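Peroxiredoxin (PDB 6KHX) probably reduces peroxides through a reactive cysteine on a thioredoxin-like fold, as a typical 2-Cys peroxiredoxin. Local coordinates at residues 25-30 with 141-146; 35-40 with 61-66; 113-118 with 152-157; 173-176 with 182-185. All coordinates share one frame; numbering follows the deposited sequence.

Contact 1 (25-30 with 141-146); sequences FSLDQF and FLIDKD
Leu27 and Ile143 meet methyl to methyl, with CD1 of Leu27 lying 3.6 Å from CD1 of Ile143. This is the apolar heart of the contact. The leucine's CB faces strand 138-143, and chi2 of -173° extends CD1 beyond CG in that direction. Ile143 answers with its own outermost carbon, and the two side chains cross at about a right angle, so they touch through their ends rather than lying alongside each other. Only 97 Å² is buried in all, in keeping with so small a meeting surface. The other end, at the partly exposed Phe30 and Lys145, is looser and more open: O of Phe30 approaches O of Lys145 to 4.4 Å, two acceptors without a bond between them, and the lysine chain leads away. Within each segment, local bonds set the backbone: Gln29 NE2 donates to Ser26 O (2.9 Å), Ser26 OG closes an ST turn onto Asp28 N, and Asp144 OD1 makes an Asx turn with Asp146 N. The Leu27 and Phe30 side chains also rest on Val36 of strand 35-40, the sheet neighbour of 138-143, and reach Val71 and Ala69 of strand 68-74, so the 25-30 loop spans three adjacent strands.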
loop_
_atom_site.group_PDB
_atom_site.type_symbol
_atom_site.label_atom_id
_atom_site.label_comp_id
_atom_site.label_asym_id
_atom_site.label_seq_id
_atom_site.Cartn_x
_atom_site.Cartn_y
_atom_site.Cartn_z
ATOM N N PHE B 25 -31.385 24.448 -13.288
ATOM C CA PHE B 25 -32.261 24.562 -12.131
ATOM C C PHE B 25 -31.533 24.061 -10.896
ATOM O O PHE B 25 -30.945 22.976 -10.907
ATOM C CB PHE B 25 -33.559 23.779 -12.318
ATOM C CG PHE B 25 -34.515 23.942 -11.169
ATOM C CD1 PHE B 25 -35.417 24.993 -11.146
ATOM C CD2 PHE B 25 -34.484 23.069 -10.091
ATOM C CE1 PHE B 25 -36.287 25.164 -10.076
ATOM C CE2 PHE B 25 -35.352 23.232 -9.016
ATOM C CZ PHE B 25 -36.254 24.284 -9.011
ATOM N N SER B 26 -31.584 24.848 -9.826
ATOM C CA SER B 26 -30.903 24.516 -8.584
ATOM C C SER B 26 -31.740 25.047 -7.433
ATOM O O SER B 26 -32.507 26.001 -7.588
ATOM C CB SER B 26 -29.491 25.111 -8.543
ATOM O OG SER B 26 -28.884 24.911 -7.282
ATOM N N LEU B 27 -31.551 24.455 -6.258
ATOM C CA LEU B 27 -32.235 24.968 -5.079
ATOM C C LEU B 27 -31.529 26.175 -4.472
ATOM O O LEU B 27 -32.019 26.720 -3.478
ATOM C CB LEU B 27 -32.390 23.859 -4.029
ATOM C CG LEU B 27 -33.167 22.615 -4.479
ATOM C CD1 LEU B 27 -33.420 21.664 -3.314
ATOM C CD2 LEU B 27 -34.478 22.993 -5.165
ATOM N N ASP B 28 -30.401 26.603 -5.051
ATOM C CA ASP B 28 -29.727 27.816 -4.596
ATOM C C ASP B 28 -30.679 29.003 -4.583
ATOM O O ASP B 28 -30.660 29.818 -3.651
ATOM C CB ASP B 28 -28.524 28.114 -5.492
ATOM C CG ASP B 28 -27.353 27.187 -5.229
ATOM O OD1 ASP B 28 -27.397 26.428 -4.234
ATOM O OD2 ASP B 28 -26.392 27.208 -6.031
ATOM N N GLN B 29 -31.524 29.111 -5.617
ATOM C CA GLN B 29 -32.423 30.249 -5.760
ATOM C C GLN B 29 -33.317 30.441 -4.542
ATOM O O GLN B 29 -33.766 31.561 -4.280
ATOM C CB GLN B 29 -33.281 30.076 -7.011
ATOM C CG GLN B 29 -34.115 28.813 -6.998
ATOM C CD GLN B 29 -34.832 28.587 -8.301
ATOM O OE1 GLN B 29 -35.729 29.348 -8.672
ATOM N NE2 GLN B 29 -34.425 27.553 -9.025
ATOM N N PHE B 30 -33.597 29.373 -3.796
ATOM C CA PHE B 30 -34.507 29.472 -2.663
ATOM C C PHE B 30 -33.806 29.803 -1.358
ATOM O O PHE B 30 -34.486 30.163 -0.388
ATOM C CB PHE B 30 -35.298 28.166 -2.490
ATOM C CG PHE B 30 -36.020 27.735 -3.729
ATOM C CD1 PHE B 30 -37.032 28.520 -4.260
ATOM C CD2 PHE B 30 -35.683 26.553 -4.370
ATOM C CE1 PHE B 30 -37.698 28.133 -5.412
ATOM C CE2 PHE B 30 -36.341 26.159 -5.518
ATOM C CZ PHE B 30 -37.352 26.949 -6.043
ATOM N N PHE B 141 -38.052 15.430 1.251
ATOM C CA PHE B 141 -37.174 16.208 2.115
ATOM C C PHE B 141 -37.765 17.586 2.355
ATOM O O PHE B 141 -38.252 18.238 1.419
ATOM C CB PHE B 141 -35.760 16.363 1.524
ATOM C CG PHE B 141 -35.088 15.060 1.213
ATOM C CD1 PHE B 141 -35.383 14.372 0.043
ATOM C CD2 PHE B 141 -34.186 14.508 2.102
ATOM C CE1 PHE B 141 -34.781 13.170 -0.237
ATOM C CE2 PHE B 141 -33.578 13.302 1.830
ATOM C CZ PHE B 141 -33.873 12.632 0.658
ATOM N N LEU B 142 -37.717 18.016 3.615
ATOM C CA LEU B 142 -38.028 19.385 4.005
ATOM C C LEU B 142 -36.716 20.139 4.212
ATOM O O LEU B 142 -35.888 19.739 5.037
ATOM C CB LEU B 142 -38.870 19.408 5.279
ATOM C CG LEU B 142 -39.168 20.821 5.787
ATOM C CD1 LEU B 142 -39.843 21.638 4.687
ATOM C CD2 LEU B 142 -40.008 20.788 7.054
ATOM N N ILE B 143 -36.523 21.215 3.451
ATOM C CA ILE B 143 -35.306 22.016 3.470
ATOM C C ILE B 143 -35.677 23.419 3.933
ATOM O O ILE B 143 -36.573 24.040 3.354
ATOM C CB ILE B 143 -34.652 22.054 2.076
ATOM C CG1 ILE B 143 -34.430 20.634 1.548
ATOM C CG2 ILE B 143 -33.355 22.820 2.111
ATOM C CD1 ILE B 143 -34.152 20.577 0.065
ATOM N N ASP B 144 -35.004 23.917 4.973
ATOM C CA ASP B 144 -35.354 25.238 5.484
ATOM C C ASP B 144 -34.687 26.325 4.634
ATOM O O ASP B 144 -34.004 26.051 3.642
ATOM C CB ASP B 144 -35.033 25.353 6.981
ATOM C CG ASP B 144 -33.535 25.362 7.304
ATOM O OD1 ASP B 144 -32.691 25.654 6.427
ATOM O OD2 ASP B 144 -33.199 25.066 8.474
ATOM N N LYS B 145 -34.901 27.586 5.018
ATOM C CA LYS B 145 -34.387 28.690 4.217
ATOM C C LYS B 145 -32.865 28.760 4.222
ATOM O O LYS B 145 -32.291 29.455 3.377
ATOM C CB LYS B 145 -34.976 30.015 4.693
ATOM C CG LYS B 145 -36.434 30.203 4.319
ATOM C CD LYS B 145 -36.913 31.587 4.716
ATOM C CE LYS B 145 -38.374 31.807 4.386
ATOM N NZ LYS B 145 -38.796 33.175 4.788
ATOM N N ASP B 146 -32.198 28.075 5.147
ATOM C CA ASP B 146 -30.743 27.994 5.131
ATOM C C ASP B 146 -30.226 26.850 4.259
ATOM O O ASP B 146 -29.007 26.668 4.157
ATOM C CB ASP B 146 -30.207 27.818 6.557
ATOM C CG ASP B 146 -30.445 29.035 7.436
ATOM O OD1 ASP B 146 -30.438 30.178 6.923
ATOM O OD2 ASP B 146 -30.629 28.838 8.656
#

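Contact 2 (35-40 with 61-66); sequences YVILFF and GEFDKR
Tyr35 and Ile37, two apart on strand 35-40, face the 61-66 segment, where they meet Arg66 and Phe63. The tyrosine can be followed outward. Its CB points toward 61-66 and packs near the carbonyl O of Ile143 on the adjoining strand. One flank of the ring then meets the backbone: CD1 lies 3.8 Å and CE1 4.0 Å from Arg66 O, an oblique approach to the ring. CE1 also touches the amide of Gln174, whose NE2 hydrogen-bonds that same Arg66 O, and on the other flank CE2 packs against Leu173. At the tip, OH is hydrogen-bonded to Glu177 OE1, which ties the strand to helix 163-179. The second point of touch is apolar, with CG1 of Ile37 4.2 Å from CE1 of Phe63. These side chains cross at about a right angle, and the ring is again met obliquely. Arg66 spends its own polar end on Glu62, within its own segment: NE donates to Glu62 O (3.0 Å, N-H...O angle 166°), coming from above the carbonyl plane, while NH2 forms a salt bridge with Glu62 OE1 (2.8 Å). Lys65 joins this network weakly, and NH1 has a further salt bridge to Asp171. The chemistry is therefore divided: across the contact, Ile37 and Phe63 pack carbon on carbon and the Tyr35 ring lies against a carbonyl oxygen that Gln174 NE2 already bonds, whereas the guanidinium is gripped by two carboxylates that would be expected to balance its charge beside this buried contact.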
loop_
_atom_site.group_PDB
_atom_site.type_symbol
_atom_site.label_atom_id
_atom_site.label_comp_id
_atom_site.label_asym_id
_atom_site.label_seq_id
_atom_site.Cartn_x
_atom_site.Cartn_y
_atom_site.Cartn_z
ATOM N N TYR B 35 -38.618 27.917 1.974
ATOM C CA TYR B 35 -38.426 26.504 2.274
ATOM C C TYR B 35 -38.602 25.699 0.995
ATOM O O TYR B 35 -39.136 26.188 0.000
ATOM C CB TYR B 35 -39.439 26.008 3.303
ATOM C CG TYR B 35 -39.489 26.805 4.579
ATOM C CD1 TYR B 35 -40.205 27.998 4.643
ATOM C CD2 TYR B 35 -38.839 26.365 5.725
ATOM C CE1 TYR B 35 -40.260 28.733 5.805
ATOM C CE2 TYR B 35 -38.890 27.099 6.895
ATOM C CZ TYR B 35 -39.603 28.281 6.927
ATOM O OH TYR B 35 -39.661 29.015 8.083
ATOM N N VAL B 36 -38.130 24.458 1.010
ATOM C CA VAL B 36 -38.282 23.577 -0.143
ATOM C C VAL B 36 -38.822 22.237 0.331
ATOM O O VAL B 36 -38.292 21.645 1.276
ATOM C CB VAL B 36 -36.963 23.383 -0.916
ATOM C CG1 VAL B 36 -37.197 22.496 -2.131
ATOM C CG2 VAL B 36 -36.384 24.721 -1.338
ATOM N N ILE B 37 -39.877 21.765 -0.321
ATOM C CA ILE B 37 -40.290 20.370 -0.234
ATOM C C ILE B 37 -39.818 19.709 -1.522
ATOM O O ILE B 37 -40.331 20.001 -2.609
ATOM C CB ILE B 37 -41.805 20.229 -0.039
ATOM C CG1 ILE B 37 -42.195 20.601 1.391
ATOM C CG2 ILE B 37 -42.258 18.806 -0.335
ATOM C CD1 ILE B 37 -41.852 19.543 2.399
ATOM N N LEU B 38 -38.808 18.850 -1.407
ATOM C CA LEU B 38 -38.210 18.168 -2.551
ATOM C C LEU B 38 -38.623 16.703 -2.509
ATOM O O LEU B 38 -38.352 16.015 -1.521
ATOM C CB LEU B 38 -36.685 18.304 -2.521
ATOM C CG LEU B 38 -35.872 17.520 -3.554
ATOM C CD1 LEU B 38 -36.112 18.082 -4.947
ATOM C CD2 LEU B 38 -34.382 17.522 -3.223
ATOM N N PHE B 39 -39.293 16.224 -3.556
ATOM C CA PHE B 39 -39.723 14.830 -3.558
ATOM C C PHE B 39 -39.301 14.122 -4.844
ATOM O O PHE B 39 -39.413 14.669 -5.947
ATOM C CB PHE B 39 -41.251 14.694 -3.321
ATOM C CG PHE B 39 -42.106 15.114 -4.482
ATOM C CD1 PHE B 39 -42.414 16.446 -4.693
ATOM C CD2 PHE B 39 -42.636 14.165 -5.339
ATOM C CE1 PHE B 39 -43.211 16.828 -5.760
ATOM C CE2 PHE B 39 -43.440 14.541 -6.406
ATOM C CZ PHE B 39 -43.725 15.873 -6.617
ATOM N N PHE B 40 -38.806 12.898 -4.669
ATOM C CA PHE B 40 -38.374 12.007 -5.736
ATOM C C PHE B 40 -39.418 10.917 -5.945
ATOM O O PHE B 40 -39.953 10.369 -4.968
ATOM C CB PHE B 40 -37.032 11.342 -5.389
ATOM C CG PHE B 40 -35.908 12.308 -5.122
ATOM C CD1 PHE B 40 -35.801 12.955 -3.899
ATOM C CD2 PHE B 40 -34.938 12.547 -6.085
ATOM C CE1 PHE B 40 -34.766 13.835 -3.650
ATOM C CE2 PHE B 40 -33.895 13.421 -5.840
ATOM C CZ PHE B 40 -33.805 14.066 -4.621
ATOM N N GLY B 61 -51.251 25.988 -3.565
ATOM C CA GLY B 61 -51.550 27.208 -2.834
ATOM C C GLY B 61 -51.237 27.090 -1.355
ATOM O O GLY B 61 -50.754 28.043 -0.735
ATOM N N GLU B 62 -51.492 25.915 -0.773
ATOM C CA GLU B 62 -51.188 25.703 0.638
ATOM C C GLU B 62 -49.695 25.839 0.920
ATOM O O GLU B 62 -49.303 26.333 1.986
ATOM C CB GLU B 62 -51.680 24.320 1.074
ATOM C CG GLU B 62 -53.188 24.166 1.040
ATOM C CD GLU B 62 -53.899 25.157 1.944
ATOM O OE1 GLU B 62 -53.536 25.253 3.141
ATOM O OE2 GLU B 62 -54.805 25.860 1.442
ATOM N N PHE B 63 -48.847 25.425 -0.025
ATOM C CA PHE B 63 -47.410 25.594 0.164
ATOM C C PHE B 63 -46.970 27.020 -0.139
ATOM O O PHE B 63 -46.094 27.553 0.550
ATOM C CB PHE B 63 -46.644 24.587 -0.691
ATOM C CG PHE B 63 -46.815 23.164 -0.244
ATOM C CD1 PHE B 63 -46.126 22.684 0.860
ATOM C CD2 PHE B 63 -47.672 22.308 -0.915
ATOM C CE1 PHE B 63 -46.283 21.375 1.284
ATOM C CE2 PHE B 63 -47.834 20.996 -0.495
ATOM C CZ PHE B 63 -47.136 20.531 0.605
ATOM N N ASP B 64 -47.579 27.658 -1.146
ATOM C CA ASP B 64 -47.269 29.059 -1.427
ATOM C C ASP B 64 -47.539 29.936 -0.211
ATOM O O ASP B 64 -46.736 30.819 0.114
ATOM C CB ASP B 64 -48.066 29.564 -2.635
ATOM C CG ASP B 64 -47.639 28.909 -3.941
ATOM O OD1 ASP B 64 -46.461 28.503 -4.052
ATOM O OD2 ASP B 64 -48.477 28.803 -4.862
ATOM N N LYS B 65 -48.673 29.717 0.470
ATOM C CA LYS B 65 -48.973 30.514 1.657
ATOM C C LYS B 65 -47.900 30.362 2.727
ATOM O O LYS B 65 -47.688 31.281 3.526
ATOM C CB LYS B 65 -50.335 30.133 2.240
ATOM C CG LYS B 65 -51.512 30.343 1.309
ATOM C CD LYS B 65 -52.840 30.132 2.031
ATOM C CE LYS B 65 -52.864 28.845 2.831
ATOM N NZ LYS B 65 -54.197 28.643 3.464
ATOM N N ARG B 66 -47.211 29.223 2.759
ATOM C CA ARG B 66 -46.193 28.959 3.765
ATOM C C ARG B 66 -44.769 29.198 3.270
ATOM O O ARG B 66 -43.817 28.753 3.923
ATOM C CB ARG B 66 -46.344 27.535 4.293
ATOM C CG ARG B 66 -47.413 27.397 5.359
ATOM C CD ARG B 66 -47.812 25.955 5.537
ATOM N NE ARG B 66 -49.074 25.688 4.865
ATOM C CZ ARG B 66 -50.199 25.364 5.490
ATOM N NH1 ARG B 66 -50.216 25.237 6.811
ATOM N NH2 ARG B 66 -51.303 25.150 4.787
#

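Contact 3 (113-118 with 152-157); sequences YGVLAG and QLINDF
In Ile154, chi1 of -48° sets CG1 beside the backbone N, and chi2 of 176° then straightens the branch, carrying CD1 to Gly114 and Val115. In Phe157, whose CB does not point at the loop, chi1 of -68° still brings CZ near Ala117. The isoleucine methyl does double duty: CD1 is 3.9 Å from Gly114 O and 4.2 Å from Val115 CG1; the Val115 and Ile154 side chains meet at a slant. Further along, CB of Ala117 packs 4.0 Å from CZ of Phe157, approaching the ring obliquely, while Tyr137 stacks on the same phenylalanine ring. The touching stretches run nearly parallel, one a loop and the other a strand end. That loop starts where helix 108-112 closes in a Schellman motif, with Gly114 at positive phi. Strand 149-155 is the outermost strand of the sheet within this chain, but residues 152-155 pair antiparallel with a strand of the second subunit, giving the edge-to-edge sheet dimer familiar in typical 2-Cys peroxiredoxins. Ile154 also packs on Ile4 of the second subunit. At the other end of the contact a water can donate to Gly114 O (3.1 Å), though it has more acceptors in reach than protons, and accepts a weak bond from Gln152 NE2 at 3.4 Å. Asp156 OD2 forms a salt bridge with Arg150 of the second subunit.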
loop_
_atom_site.group_PDB
_atom_site.type_symbol
_atom_site.label_atom_id
_atom_site.label_comp_id
_atom_site.label_asym_id
_atom_site.label_seq_id
_atom_site.Cartn_x
_atom_site.Cartn_y
_atom_site.Cartn_z
ATOM N N TYR B 113 -28.881 12.289 -2.347
ATOM C CA TYR B 113 -29.939 12.344 -1.351
ATOM C C TYR B 113 -30.274 10.983 -0.750
ATOM O O TYR B 113 -31.159 10.901 0.111
ATOM C CB TYR B 113 -31.186 12.987 -1.964
ATOM C CG TYR B 113 -31.089 14.493 -2.036
ATOM C CD1 TYR B 113 -30.340 15.119 -3.028
ATOM C CD2 TYR B 113 -31.724 15.292 -1.093
ATOM C CE1 TYR B 113 -30.239 16.500 -3.087
ATOM C CE2 TYR B 113 -31.630 16.671 -1.144
ATOM C CZ TYR B 113 -30.888 17.272 -2.141
ATOM O OH TYR B 113 -30.803 18.650 -2.185
ATOM N N GLY B 114 -29.583 9.921 -1.165
ATOM C CA GLY B 114 -29.779 8.612 -0.565
ATOM C C GLY B 114 -31.096 7.943 -0.907
ATOM O O GLY B 114 -31.599 7.141 -0.114
ATOM N N VAL B 115 -31.663 8.241 -2.077
ATOM C CA VAL B 115 -32.936 7.681 -2.504
ATOM C C VAL B 115 -32.810 6.804 -3.738
ATOM O O VAL B 115 -33.826 6.302 -4.230
ATOM C CB VAL B 115 -33.975 8.792 -2.757
ATOM C CG1 VAL B 115 -34.192 9.617 -1.499
ATOM C CG2 VAL B 115 -33.529 9.663 -3.922
ATOM N N LEU B 116 -31.603 6.605 -4.258
ATOM C CA LEU B 116 -31.423 5.820 -5.472
ATOM C C LEU B 116 -31.532 4.339 -5.141
ATOM O O LEU B 116 -30.818 3.843 -4.265
ATOM C CB LEU B 116 -30.076 6.127 -6.112
ATOM C CG LEU B 116 -29.905 5.583 -7.523
ATOM C CD1 LEU B 116 -30.976 6.166 -8.428
ATOM C CD2 LEU B 116 -28.528 5.936 -8.029
ATOM N N ALA B 117 -32.439 3.641 -5.823
ATOM C CA ALA B 117 -32.583 2.203 -5.657
ATOM C C ALA B 117 -31.479 1.459 -6.408
ATOM O O ALA B 117 -30.651 2.052 -7.107
ATOM C CB ALA B 117 -33.960 1.751 -6.129
ATOM N N GLY B 118 -31.483 0.137 -6.279
ATOM C CA GLY B 118 -30.547 -0.716 -6.978
ATOM C C GLY B 118 -29.270 -0.985 -6.204
ATOM O O GLY B 118 -28.956 -0.355 -5.192
ATOM N N GLN B 152 -36.971 14.103 6.598
ATOM C CA GLN B 152 -36.883 13.270 5.410
ATOM C C GLN B 152 -37.698 12.002 5.617
ATOM O O GLN B 152 -37.850 11.511 6.742
ATOM C CB GLN B 152 -35.438 12.910 5.047
ATOM C CG GLN B 152 -34.720 12.067 6.076
ATOM C CD GLN B 152 -33.372 11.587 5.572
ATOM O OE1 GLN B 152 -32.333 12.190 5.862
ATOM N NE2 GLN B 152 -33.386 10.514 4.781
ATOM N N LEU B 153 -38.187 11.463 4.501
ATOM C CA LEU B 153 -39.122 10.347 4.474
ATOM C C LEU B 153 -38.919 9.602 3.165
ATOM O O LEU B 153 -38.825 10.232 2.105
ATOM C CB LEU B 153 -40.562 10.869 4.588
ATOM C CG LEU B 153 -41.810 10.048 4.270
ATOM C CD1 LEU B 153 -42.991 10.672 4.990
ATOM C CD2 LEU B 153 -42.101 9.978 2.778
ATOM N N ILE B 154 -38.865 8.273 3.232
ATOM C CA ILE B 154 -38.737 7.444 2.038
ATOM C C ILE B 154 -39.744 6.308 2.111
ATOM O O ILE B 154 -39.801 5.580 3.109
ATOM C CB ILE B 154 -37.318 6.869 1.868
ATOM C CG1 ILE B 154 -36.255 7.954 2.037
ATOM C CG2 ILE B 154 -37.192 6.204 0.504
ATOM C CD1 ILE B 154 -34.854 7.420 1.966
ATOM N N ASN B 155 -40.518 6.144 1.044
ATOM C CA ASN B 155 -41.493 5.071 0.929
ATOM C C ASN B 155 -41.097 4.110 -0.183
ATOM O O ASN B 155 -40.503 4.506 -1.194
ATOM C CB ASN B 155 -42.898 5.618 0.647
ATOM C CG ASN B 155 -43.575 6.148 1.890
ATOM O OD1 ASN B 155 -42.986 6.170 2.975
ATOM N ND2 ASN B 155 -44.824 6.572 1.745
ATOM N N ASP B 156 -41.435 2.838 0.020
ATOM C CA ASP B 156 -41.323 1.854 -1.043
ATOM C C ASP B 156 -42.210 2.248 -2.226
ATOM O O ASP B 156 -43.151 3.038 -2.101
ATOM C CB ASP B 156 -41.699 0.470 -0.518
ATOM C CG ASP B 156 -41.262 -0.641 -1.438
ATOM O OD1 ASP B 156 -40.667 -0.344 -2.493
ATOM O OD2 ASP B 156 -41.503 -1.817 -1.096
ATOM N N PHE B 157 -41.899 1.670 -3.386
ATOM C CA PHE B 157 -42.559 2.029 -4.643
ATOM C C PHE B 157 -44.086 2.065 -4.585
ATOM O O PHE B 157 -44.668 3.049 -5.066
ATOM C CB PHE B 157 -42.067 1.064 -5.729
ATOM C CG PHE B 157 -40.612 1.244 -6.098
ATOM C CD1 PHE B 157 -40.091 2.506 -6.345
ATOM C CD2 PHE B 157 -39.759 0.150 -6.166
ATOM C CE1 PHE B 157 -38.758 2.670 -6.679
ATOM C CE2 PHE B 157 -38.423 0.308 -6.497
ATOM C CZ PHE B 157 -37.923 1.569 -6.756
HETATM O O HOH W 1 -31.574 8.877 2.416
#

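Contact 4 (173-176 with 182-185); sequences LQHF and VCPL
Phe176 and His175, near the end of helix 163-179, receive Val182 and Cys183 of the loop that follows. The Val-Cys-Pro sequence at 182-184 is the one in which typical 2-Cys peroxiredoxins carry their resolving cysteine, consistent with that role for Cys183. Apolar packing comes first: CG1 of Val182 lies 3.9 Å from CE1 and 4.0 Å from CD1 of Phe176, against one flank of the ring at an oblique angle. The two side chains lie side by side and point the same way; although the valine's CB is directed away from the helix, CG1 still reaches the ring. The second interaction is sulfur-aromatic. Cys183 SG sits 4.9 Å from the centroid of the His175 ring and 54° off its normal, an oblique placement. Chi1 of -175° extends the imidazole from the helix so that it can meet the sulfur. Subunit packing forms a third group: Phe176 touches Pro158 and Val182 touches Val48, both of the second subunit, to which the Cys183 backbone also hydrogen-bonds. The polar end of His175 turns to its own chain, where NE2 is hydrogen-bonded to Glu181 OE1; CB and CD2 are the atoms nearest SG, each at 4.1 Å.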
loop_
_atom_site.group_PDB
_atom_site.type_symbol
_atom_site.label_atom_id
_atom_site.label_comp_id
_atom_site.label_asym_id
_atom_site.label_seq_id
_atom_site.Cartn_x
_atom_site.Cartn_y
_atom_site.Cartn_z
ATOM N N LEU B 173 -42.054 22.897 11.700
ATOM C CA LEU B 173 -40.762 23.559 11.555
ATOM C C LEU B 173 -40.909 25.068 11.701
ATOM O O LEU B 173 -40.133 25.713 12.420
ATOM C CB LEU B 173 -40.129 23.216 10.206
ATOM C CG LEU B 173 -38.875 24.052 9.908
ATOM C CD1 LEU B 173 -37.793 23.736 10.917
ATOM C CD2 LEU B 173 -38.358 23.862 8.485
ATOM N N GLN B 174 -41.913 25.646 11.037
ATOM C CA GLN B 174 -42.101 27.091 11.097
ATOM C C GLN B 174 -42.495 27.540 12.500
ATOM O O GLN B 174 -42.057 28.600 12.964
ATOM C CB GLN B 174 -43.144 27.526 10.068
ATOM C CG GLN B 174 -42.629 27.464 8.636
ATOM C CD GLN B 174 -43.696 27.768 7.604
ATOM O OE1 GLN B 174 -44.876 27.895 7.932
ATOM N NE2 GLN B 174 -43.284 27.900 6.347
ATOM N N HIS B 175 -43.301 26.742 13.202
ATOM C CA HIS B 175 -43.653 27.090 14.572
ATOM C C HIS B 175 -42.429 27.088 15.476
ATOM O O HIS B 175 -42.243 28.008 16.283
ATOM C CB HIS B 175 -44.711 26.132 15.113
ATOM C CG HIS B 175 -45.199 26.502 16.476
ATOM N ND1 HIS B 175 -46.339 27.251 16.678
ATOM C CD2 HIS B 175 -44.695 26.245 17.705
ATOM C CE1 HIS B 175 -46.519 27.433 17.973
ATOM N NE2 HIS B 175 -45.535 26.834 18.619
ATOM N N PHE B 176 -41.578 26.066 15.357
ATOM C CA PHE B 176 -40.370 26.045 16.177
ATOM C C PHE B 176 -39.463 27.220 15.836
ATOM O O PHE B 176 -38.837 27.813 16.723
ATOM C CB PHE B 176 -39.617 24.725 15.999
ATOM C CG PHE B 176 -38.268 24.712 16.666
ATOM C CD1 PHE B 176 -38.165 24.570 18.037
ATOM C CD2 PHE B 176 -37.110 24.859 15.924
ATOM C CE1 PHE B 176 -36.929 24.564 18.659
ATOM C CE2 PHE B 176 -35.865 24.856 16.541
ATOM C CZ PHE B 176 -35.777 24.710 17.910
ATOM N N VAL B 182 -40.932 23.515 20.947
ATOM C CA VAL B 182 -40.837 22.243 20.244
ATOM C C VAL B 182 -42.240 21.673 20.079
ATOM O O VAL B 182 -43.126 21.887 20.915
ATOM C CB VAL B 182 -39.892 21.271 20.982
ATOM C CG1 VAL B 182 -38.488 21.842 21.011
ATOM C CG2 VAL B 182 -40.375 21.001 22.394
ATOM N N CYS B 183 -42.456 20.949 18.981
ATOM C CA CYS B 183 -43.789 20.470 18.639
ATOM C C CYS B 183 -43.947 19.020 19.061
ATOM O O CYS B 183 -43.185 18.160 18.589
ATOM C CB CYS B 183 -44.040 20.622 17.146
ATOM S SG CYS B 183 -44.018 22.353 16.619
ATOM N N PRO B 184 -44.901 18.701 19.929
ATOM C CA PRO B 184 -45.050 17.331 20.425
ATOM C C PRO B 184 -45.697 16.438 19.373
ATOM O O PRO B 184 -46.054 16.873 18.273
ATOM C CB PRO B 184 -45.958 17.501 21.642
ATOM C CG PRO B 184 -46.777 18.690 21.308
ATOM C CD PRO B 184 -45.894 19.612 20.521
ATOM N N LEU B 185 -45.875 15.173 19.755
ATOM C CA LEU B 185 -46.454 14.181 18.860
ATOM C C LEU B 185 -47.843 14.603 18.397
ATOM O O LEU B 185 -48.669 15.059 19.192
ATOM C CB LEU B 185 -46.523 12.831 19.567
ATOM C CG LEU B 185 -47.118 11.677 18.765
ATOM C CD1 LEU B 185 -46.094 11.081 17.824
ATOM C CD2 LEU B 185 -47.634 10.628 19.716
#

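In the fold
Contacts 1, 2 and 3 share one mixed sheet, in which strands 35-40, 138-143 and 149-155 are neighbours in that order. Centres of contacts 1 and 2 are 10 Å apart, and contact 3 lies 19 Å from either. Along the chain, contact 2 falls wholly between the two segments of contact 1, contacts 1 and 3 interleave, and contact 4 follows them all. Leu173 and Gln174 on helix 163-179 tie contact 4 to contacts 1 and 2, whereas contacts 3 and 4 stay about 10 Å apart at their nearest atoms. Both of these touch the second subunit, so a thioredoxin-like core is linked to the dimer through its sheet edge and its C-terminal region.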